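Local coordinates for unknown protein (Leishmania major, PDB 1R75) that is of unknown function but folds into a compact all-beta domain of the DUF1935 family, built from two antiparallel sheets, at residues A[35-38]-A[43-46]. Numbering follows the deposited sequence.
Sequences YPMF and YRIA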
ATOM      1  N   TYR A  35      -3.436   9.885   1.934  1.00 32.56           N
ATOM      2  CA  TYR A  35      -2.113  10.507   2.096  1.00 31.56           C
ATOM      3  C   TYR A  35      -1.253  10.143   0.901  1.00 32.94           C
ATOM      4  O   TYR A  35      -1.052   8.929   0.652  1.00 29.01           O
ATOM      5  CB  TYR A  35      -1.451   9.965   3.355  1.00 30.78           C
ATOM      6  CG  TYR A  35      -2.230  10.151   4.650  1.00 33.62           C
ATOM      7  CD1 TYR A  35      -1.963  11.220   5.518  1.00 32.59           C
ATOM      8  CD2 TYR A  35      -3.189   9.262   5.028  1.00 33.99           C
ATOM      9  CE1 TYR A  35      -2.657  11.355   6.747  1.00 35.54           C
ATOM     10  CE2 TYR A  35      -3.876   9.392   6.226  1.00 37.16           C
ATOM     11  CZ  TYR A  35      -3.608  10.429   7.082  1.00 37.22           C
ATOM     12  OH  TYR A  35      -4.357  10.499   8.237  1.00 40.00           O
ATOM     13  N   PRO A  36      -0.794  11.117   0.104  1.00 33.14           N
ATOM     14  CA  PRO A  36       0.082  10.787  -1.022  1.00 35.46           C
ATOM     15  C   PRO A  36       1.456  10.376  -0.525  1.00 35.46           C
ATOM     16  O   PRO A  36       1.892  10.786   0.582  1.00 35.76           O
ATOM     17  CB  PRO A  36       0.117  12.106  -1.852  1.00 36.25           C
ATOM     18  CG  PRO A  36      -0.123  13.170  -0.864  1.00 36.47           C
ATOM     19  CD  PRO A  36      -1.048  12.578   0.191  1.00 36.27           C
ATOM     20  N   MET A  37       2.135   9.526  -1.289  1.00 36.81           N
ATOM     21  CA  MET A  37       3.407   8.944  -0.813  1.00 39.00           C
ATOM     22  C   MET A  37       4.656   8.784  -1.702  1.00 40.16           C
ATOM     23  O   MET A  37       5.819   8.740  -1.161  1.00 45.43           O
ATOM     24  CB  MET A  37       3.131   7.588  -0.289  1.00 38.01           C
ATOM     25  CG  MET A  37       2.490   7.630   1.007  1.00 39.99           C
ATOM     26  SD  MET A  37       2.405   5.971   1.454  1.00 40.34           S
ATOM     27  CE  MET A  37       3.292   5.881   2.814  1.00 44.58           C
ATOM     28  N   PHE A  38       4.507   8.637  -2.988  1.00 39.03           N
ATOM     29  CA  PHE A  38       5.683   8.185  -3.797  1.00 37.27           C
ATOM     30  C   PHE A  38       5.710   9.077  -5.056  1.00 37.39           C
ATOM     31  O   PHE A  38       5.366   8.698  -6.180  1.00 37.55           O
ATOM     32  CB  PHE A  38       5.513   6.656  -4.049  1.00 37.27           C
ATOM     33  CG  PHE A  38       6.603   5.993  -4.892  1.00 35.30           C
ATOM     34  CD1 PHE A  38       7.844   5.684  -4.348  1.00 36.55           C
ATOM     35  CD2 PHE A  38       6.357   5.636  -6.199  1.00 34.20           C
ATOM     36  CE1 PHE A  38       8.840   5.011  -5.096  1.00 34.77           C
ATOM     37  CE2 PHE A  38       7.358   5.027  -6.969  1.00 39.97           C
ATOM     38  CZ  PHE A  38       8.598   4.691  -6.395  1.00 36.10           C
ATOM     39  N   TYR A  43      -0.950   6.266  -3.117  1.00 24.20           N
ATOM     40  CA  TYR A  43      -1.729   6.879  -2.020  1.00 24.25           C
ATOM     41  C   TYR A  43      -2.006   5.849  -0.992  1.00 22.60           C
ATOM     42  O   TYR A  43      -2.438   4.752  -1.374  1.00 21.87           O
ATOM     43  CB  TYR A  43      -3.058   7.398  -2.544  1.00 25.24           C
ATOM     44  CG  TYR A  43      -2.831   8.555  -3.500  1.00 28.19           C
ATOM     45  CD1 TYR A  43      -2.827   9.868  -3.033  1.00 32.21           C
ATOM     46  CD2 TYR A  43      -2.508   8.321  -4.809  1.00 27.40           C
ATOM     47  CE1 TYR A  43      -2.583  10.948  -3.910  1.00 34.37           C
ATOM     48  CE2 TYR A  43      -2.253   9.359  -5.679  1.00 35.39           C
ATOM     49  CZ  TYR A  43      -2.326  10.674  -5.221  1.00 36.43           C
ATOM     50  OH  TYR A  43      -2.004  11.698  -6.072  1.00 39.86           O
ATOM     51  N   ARG A  44      -1.811   6.190   0.270  1.00 20.65           N
ATOM     52  CA  ARG A  44      -2.297   5.427   1.400  1.00 20.37           C
ATOM     53  C   ARG A  44      -3.684   5.896   1.765  1.00 21.98           C
ATOM     54  O   ARG A  44      -3.876   7.094   1.939  1.00 23.70           O
ATOM     55  CB  ARG A  44      -1.349   5.576   2.559  1.00 21.35           C
ATOM     56  CG  ARG A  44      -1.758   4.936   3.822  1.00 22.22           C
ATOM     57  CD  ARG A  44      -0.607   4.908   4.838  1.00 25.77           C
ATOM     58  NE  ARG A  44      -0.249   6.256   5.297  1.00 29.10           N
ATOM     59  CZ  ARG A  44      -0.760   6.850   6.304  1.00 33.86           C
ATOM     60  NH1 ARG A  44      -1.710   6.259   7.021  1.00 41.11           N
ATOM     61  NH2 ARG A  44      -0.292   8.076   6.629  1.00 34.15           N
ATOM     62  N   ILE A  45      -4.647   4.979   1.836  1.00 21.95           N
ATOM     63  CA  ILE A  45      -6.055   5.311   2.140  1.00 23.63           C
ATOM     64  C   ILE A  45      -6.266   4.716   3.499  1.00 24.33           C
ATOM     65  O   ILE A  45      -6.199   3.477   3.656  1.00 24.90           O
ATOM     66  CB  ILE A  45      -7.013   4.658   1.148  1.00 24.75           C
ATOM     67  CG1 ILE A  45      -6.620   5.095  -0.277  1.00 29.78           C
ATOM     68  CG2 ILE A  45      -8.481   5.044   1.493  1.00 28.57           C
ATOM     69  CD1 ILE A  45      -6.905   4.053  -1.268  1.00 35.10           C
ATOM     70  N   ALA A  46      -6.503   5.543   4.501  1.00 24.87           N
ATOM     71  CA  ALA A  46      -6.707   5.071   5.842  1.00 26.24           C
ATOM     72  C   ALA A  46      -8.168   5.184   6.187  1.00 29.93           C
ATOM     73  O   ALA A  46      -8.832   6.131   5.788  1.00 30.81           O
ATOM     74  CB  ALA A  46      -5.848   5.864   6.818  1.00 27.33           C
TER
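Y35 and R44 face each other across the two strands of an antiparallel beta hairpin, 33-36 with 42-47, in which 33-36 is one of the two edge strands of a five-stranded sheet. They form a hydrogen-bonded pair: Y35 N donates to R44 O at 2.8 Å, and R44 N returns the bond to Y35 O at 2.9 Å. On the sheet face that carries both side chains, the guanidinium of R44 lies almost parallel to the tyrosine ring, planes 11° apart, giving an offset cation-pi stack with CZ 4.1 Å from the ring centroid. NH2 sits nearest, over the CG–CD2 side of the ring, 3.5 Å from Y35 CG. An extended start with CG anti to the backbone N (chi1 176°), then a bend at chi3 (67°), brings the flat group back over its neighbour. Arginine suits this place because its long aliphatic stem can pack while its planar cation spreads over aromatic surface; W53 on the next strand, 52-57, makes a second cation-pi contact with it. M37 crosses the stem at a slant, SD 3.9 Å from R44 CB, and leaves its methyl CE loosely at the guanidinium edge, on the NE side. The small A46 sets its CB near the ring plane at the CE2 edge. The opposite sheet face holds P36 and Y43, a non-hydrogen-bonded pair. Proline suits this edge strand, since its hydrogen-less N is turned away from 42-47; its CB meets Y43 CE1 obliquely at 3.6 Å. Y35 O, already accepting the R44 N-H, also lies 3.4 Å from Y43 CA in a bent C-H...O contact.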